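Local coordinates for protein Udp-n-acetylglucosamine pyrophosphorylase (Trypanosoma brucei, PDB 4BQH) that probably catalyses the formation of UDP-N-acetylglucosamine and diphosphate from UTP and N-acetyl-alpha-D-glucosamine 1-phosphate, a nucleotidyl transfer of nucleotide-sugar biosynthesis, at residues P132-F136 against K145-M149; D282-A286 against A451-L455. All blocks are in the same frame, centred on the assembly; numbering follows the deposited sequence.

Contact 1 of 2, residues P132-F136 against K145-M149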
loop_
_atom_site.group_PDB
_atom_site.type_symbol
_atom_site.label_atom_id
_atom_site.label_comp_id
_atom_site.label_asym_id
_atom_site.label_seq_id
_atom_site.Cartn_x
_atom_site.Cartn_y
_atom_site.Cartn_z
ATOM N N PRO A 132 -3.846 -0.429 -15.744
ATOM C CA PRO A 132 -3.605 -0.494 -14.301
ATOM C C PRO A 132 -3.374 0.887 -13.737
ATOM O O PRO A 132 -2.816 1.759 -14.413
ATOM C CB PRO A 132 -2.334 -1.358 -14.200
ATOM C CG PRO A 132 -2.393 -2.199 -15.416
ATOM C CD PRO A 132 -2.871 -1.258 -16.480
ATOM N N LYS A 133 -3.810 1.106 -12.506
ATOM C CA LYS A 133 -3.702 2.439 -11.916
ATOM C C LYS A 133 -2.284 2.989 -11.849
ATOM O O LYS A 133 -2.093 4.202 -11.970
ATOM C CB LYS A 133 -4.371 2.507 -10.530
ATOM C CG LYS A 133 -4.394 3.936 -9.977
ATOM C CD LYS A 133 -5.231 4.077 -8.724
ATOM C CE LYS A 133 -6.727 4.011 -9.038
ATOM N NZ LYS A 133 -7.488 4.134 -7.777
ATOM N N GLY A 134 -1.288 2.113 -11.679
ATOM C CA GLY A 134 0.104 2.559 -11.643
ATOM C C GLY A 134 0.576 3.236 -12.924
ATOM O O GLY A 134 1.562 3.975 -12.916
ATOM N N PHE A 135 -0.128 2.986 -14.025
ATOM C CA PHE A 135 0.204 3.625 -15.314
ATOM C C PHE A 135 -0.258 5.084 -15.336
ATOM O O PHE A 135 0.199 5.886 -16.183
ATOM C CB PHE A 135 -0.494 2.908 -16.501
ATOM C CG PHE A 135 0.008 1.518 -16.821
ATOM C CD1 PHE A 135 0.442 0.636 -15.841
ATOM C CD2 PHE A 135 -0.047 1.056 -18.135
ATOM C CE1 PHE A 135 0.848 -0.645 -16.164
ATOM C CE2 PHE A 135 0.373 -0.223 -18.461
ATOM C CZ PHE A 135 0.817 -1.075 -17.474
ATOM N N PHE A 136 -1.179 5.438 -14.439
ATOM C CA PHE A 136 -1.851 6.750 -14.485
ATOM C C PHE A 136 -0.887 7.922 -14.319
ATOM O O PHE A 136 -0.012 7.903 -13.433
ATOM C CB PHE A 136 -2.960 6.831 -13.429
ATOM C CG PHE A 136 -3.768 8.102 -13.478
ATOM C CD1 PHE A 136 -4.798 8.255 -14.407
ATOM C CD2 PHE A 136 -3.511 9.144 -12.585
ATOM C CE1 PHE A 136 -5.535 9.435 -14.465
ATOM C CE2 PHE A 136 -4.254 10.319 -12.635
ATOM C CZ PHE A 136 -5.268 10.459 -13.575
ATOM N N LYS A 145 4.984 11.958 -15.242
ATOM C CA LYS A 145 5.411 10.664 -14.738
ATOM C C LYS A 145 4.206 9.882 -14.257
ATOM O O LYS A 145 3.306 10.455 -13.641
ATOM C CB LYS A 145 6.380 10.856 -13.571
ATOM C CG LYS A 145 7.657 11.600 -13.956
ATOM C CD LYS A 145 8.510 11.835 -12.743
ATOM C CE LYS A 145 9.748 12.652 -13.134
ATOM N NZ LYS A 145 10.491 13.006 -11.894
ATOM N N SER A 146 4.203 8.589 -14.557
ATOM C CA SER A 146 3.211 7.661 -14.002
ATOM C C SER A 146 3.342 7.529 -12.476
ATOM O O SER A 146 4.361 7.880 -11.878
ATOM C CB SER A 146 3.308 6.276 -14.668
ATOM O OG SER A 146 4.536 5.591 -14.398
ATOM N N LEU A 147 2.287 7.034 -11.844
ATOM C CA LEU A 147 2.378 6.706 -10.435
ATOM C C LEU A 147 3.496 5.677 -10.174
ATOM O O LEU A 147 4.257 5.856 -9.230
ATOM C CB LEU A 147 1.014 6.251 -9.889
ATOM C CG LEU A 147 -0.081 7.329 -9.938
ATOM C CD1 LEU A 147 -1.396 6.656 -9.554
ATOM C CD2 LEU A 147 0.217 8.499 -9.014
ATOM N N PHE A 148 3.624 4.643 -11.010
ATOM C CA PHE A 148 4.747 3.687 -10.864
ATOM C C PHE A 148 6.095 4.410 -10.896
ATOM O O PHE A 148 6.940 4.175 -10.055
ATOM C CB PHE A 148 4.747 2.590 -11.935
ATOM C CG PHE A 148 3.834 1.422 -11.645
ATOM C CD1 PHE A 148 3.832 0.800 -10.396
ATOM C CD2 PHE A 148 3.043 0.872 -12.662
ATOM C CE1 PHE A 148 3.014 -0.310 -10.151
ATOM C CE2 PHE A 148 2.224 -0.252 -12.421
ATOM C CZ PHE A 148 2.203 -0.838 -11.160
ATOM N N MET A 149 6.275 5.308 -11.857
ATOM C CA MET A 149 7.554 5.977 -12.014
ATOM C C MET A 149 7.927 6.771 -10.777
ATOM O O MET A 149 9.064 6.694 -10.322
ATOM C CB MET A 149 7.540 6.890 -13.246
ATOM C CG MET A 149 8.851 7.625 -13.455
ATOM S SD MET A 149 8.840 8.227 -15.149
ATOM C CE MET A 149 10.481 8.936 -15.241
HETATM O O HOH W 1 0.856 10.362 -12.100
#
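Phe148 lays its ring over the backbone of Gly134. Its CB and CG both pass the carbonyl oxygen of Gly134; CD2 then lies 3.4 Å from Gly134 C, CE2 reaches Gly134 CA at 3.6 Å, and CZ, at the tip, stays near that CA but farther off. With CG anti to its own carbonyl carbon (chi1 -83°), the ring is carried over the glycine, and Gly134 CA sits 3.7 Å from the ring centroid, 20° off the normal: a CH-pi contact over the face, offset toward the rim. The ring edge meets Phe135, CE2 to Phe135 CD1 at 4.0 Å. Phe148 N donates to Gly134 O (2.9 Å, 168°) on a lone pair in the carbonyl plane. Leu147 N gives a second, more bent bond to Phe136 O (2.9 Å), and Leu147 CD1 packs on Lys133 O at 3.5 Å and near Phe136 CB. Phe136 O and Lys145 O also each accept a hydrogen bond from one bridging water. Two of the first amides of the helix are thus satisfied by the loop, while Ser146, the N-cap, accepts from Met149 N through OG at 3.1 Å. Phe191 of helix 185-194 stacks on Phe135, and Phe148 meets Phe192 edge-to-face. The 3-10 turn after strand 129-130 thereby packs against both the start of helix 147-166 and helix 185-194, which also meet through Phe148 and Phe191.

Contact 2 of 2, residues D282-A286 against A451-L455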
loop_
_atom_site.group_PDB
_atom_site.type_symbol
_atom_site.label_atom_id
_atom_site.label_comp_id
_atom_site.label_asym_id
_atom_site.label_seq_id
_atom_site.Cartn_x
_atom_site.Cartn_y
_atom_site.Cartn_z
ATOM N N ASP A 282 -2.240 3.914 -5.449
ATOM C CA ASP A 282 -3.097 5.124 -5.592
ATOM C C ASP A 282 -2.691 6.349 -4.766
ATOM O O ASP A 282 -3.234 7.442 -4.964
ATOM C CB ASP A 282 -4.591 4.786 -5.370
ATOM C CG ASP A 282 -4.974 4.573 -3.901
ATOM O OD1 ASP A 282 -4.172 4.807 -2.957
ATOM O OD2 ASP A 282 -6.143 4.146 -3.667
ATOM N N ASN A 283 -1.743 6.179 -3.851
ATOM C CA ASN A 283 -1.417 7.250 -2.927
ATOM C C ASN A 283 -0.309 8.108 -3.493
ATOM O O ASN A 283 0.867 7.733 -3.436
ATOM C CB ASN A 283 -1.000 6.676 -1.579
ATOM C CG ASN A 283 -0.762 7.752 -0.549
ATOM O OD1 ASN A 283 -0.966 8.938 -0.819
ATOM N ND2 ASN A 283 -0.312 7.357 0.625
ATOM N N LEU A 284 -0.675 9.264 -4.047
ATOM C CA LEU A 284 0.328 10.126 -4.659
ATOM C C LEU A 284 1.355 10.617 -3.646
ATOM O O LEU A 284 2.503 10.914 -4.017
ATOM C CB LEU A 284 -0.338 11.347 -5.304
ATOM C CG LEU A 284 0.583 12.274 -6.117
ATOM C CD1 LEU A 284 1.176 11.578 -7.342
ATOM C CD2 LEU A 284 -0.186 13.529 -6.556
ATOM N N LEU A 285 0.939 10.738 -2.382
ATOM C CA LEU A 285 1.812 11.281 -1.349
ATOM C C LEU A 285 2.578 10.209 -0.543
ATOM O O LEU A 285 3.138 10.517 0.508
ATOM C CB LEU A 285 1.014 12.153 -0.391
ATOM C CG LEU A 285 0.676 13.601 -0.786
ATOM C CD1 LEU A 285 0.296 13.821 -2.246
ATOM C CD2 LEU A 285 -0.438 14.036 0.155
ATOM N N ALA A 286 2.634 8.993 -1.064
ATOM C CA ALA A 286 3.156 7.859 -0.297
ATOM C C ALA A 286 4.607 8.107 0.108
ATOM O O ALA A 286 5.441 8.497 -0.725
ATOM C CB ALA A 286 3.052 6.582 -1.105
ATOM N N ALA A 451 -5.154 15.386 -5.059
ATOM C CA ALA A 451 -3.843 14.859 -4.653
ATOM C C ALA A 451 -2.714 15.793 -5.095
ATOM O O ALA A 451 -1.814 16.062 -4.314
ATOM C CB ALA A 451 -3.615 13.459 -5.219
ATOM N N VAL A 452 -2.788 16.278 -6.338
ATOM C CA VAL A 452 -1.798 17.243 -6.854
ATOM C C VAL A 452 -1.775 18.498 -5.990
ATOM O O VAL A 452 -0.713 18.989 -5.670
ATOM C CB VAL A 452 -1.991 17.548 -8.367
ATOM C CG1 VAL A 452 -1.193 18.791 -8.819
ATOM C CG2 VAL A 452 -1.648 16.323 -9.221
ATOM N N ARG A 453 -2.934 19.024 -5.581
ATOM C CA ARG A 453 -2.915 20.158 -4.661
ATOM C C ARG A 453 -2.130 19.870 -3.379
ATOM O O ARG A 453 -1.377 20.713 -2.928
ATOM C CB ARG A 453 -4.344 20.634 -4.311
ATOM C CG ARG A 453 -4.418 21.714 -3.222
ATOM C CD ARG A 453 -5.886 22.002 -2.831
ATOM N NE ARG A 453 -6.663 22.183 -4.052
ATOM C CZ ARG A 453 -7.631 21.369 -4.461
ATOM N NH1 ARG A 453 -8.032 20.327 -3.713
ATOM N NH2 ARG A 453 -8.223 21.621 -5.598
ATOM N N LEU A 454 -2.309 18.691 -2.773
ATOM C CA LEU A 454 -1.569 18.383 -1.543
ATOM C C LEU A 454 -0.063 18.278 -1.815
ATOM O O LEU A 454 0.750 18.742 -1.005
ATOM C CB LEU A 454 -2.051 17.063 -0.926
ATOM C CG LEU A 454 -3.524 17.069 -0.454
ATOM C CD1 LEU A 454 -3.900 15.660 -0.000
ATOM C CD2 LEU A 454 -3.756 18.069 0.665
ATOM N N LEU A 455 0.277 17.676 -2.945
ATOM C CA LEU A 455 1.695 17.484 -3.328
ATOM C C LEU A 455 2.372 18.837 -3.472
ATOM O O LEU A 455 3.413 19.105 -2.846
ATOM C CB LEU A 455 1.826 16.672 -4.625
ATOM C CG LEU A 455 3.260 16.245 -5.021
ATOM C CD1 LEU A 455 3.774 15.123 -4.108
ATOM C CD2 LEU A 455 3.344 15.802 -6.467
#
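An Asx turn combined with a type I beta turn, in the loop that leaves strand 275-280 of the central sheet, presents two leucines to helix 448-471. Asn283 OD1 accepts from Leu285 N at 3.1 Å, the donor lying 54° out of the carbonyl plane, and Ala286 N bonds to Asn283 O at 3.2 Å. No hydrogen bond crosses the contact, which rests on van der Waals packing of aliphatic groups. Leu284 extends with CG opposite its backbone nitrogen (chi1 -174°), bringing CD2 within 3.7 Å of Ala451 CB; the same methyl also touches Val452 CG2 and, at 4.2 Å, Leu455 CD2. Leu285 divides its branches: CD2 meets Leu454 CB at 3.6 Å, the two side chains crossing at about a right angle, while CD1 approaches Leu455 CB at 4.0 Å and Ala451 O. That oxygen already accepts the helical bond from Leu455 N. Asn283 is also tied to Glu433 and Gly435, and Leu284 touches Met150 of helix 147-166. The result is a buried loop-to-helix packing: consecutive turn leucines lie on the helix face of Ala451 and the residues three and four further on, with Val452 at its margin, in the loop following a central-sheet strand of what the family assignment indicates is a GT-A-type fold.

Overall arrangement
From the N terminus, the chain leaves strand 129-130 and closes contact 1 almost at once: eight residues separate its segments, and the loop returns at the start of helix 147-166. Contact 2 opens only after strand 275-280 and closes 165 residues later on helix 448-471, so the two follow in series, neither nested nor crossed. Their centres are 13 Å apart, yet they touch directly: Leu147 CD2 lies 3.6 Å from Leu284 CD1, and Lys133 CD 3.5 Å from Asp282 CB. Together they join a local loop closure to a long-range one, linking helices 147-166 and 448-471 through the loop that leaves the central sheet.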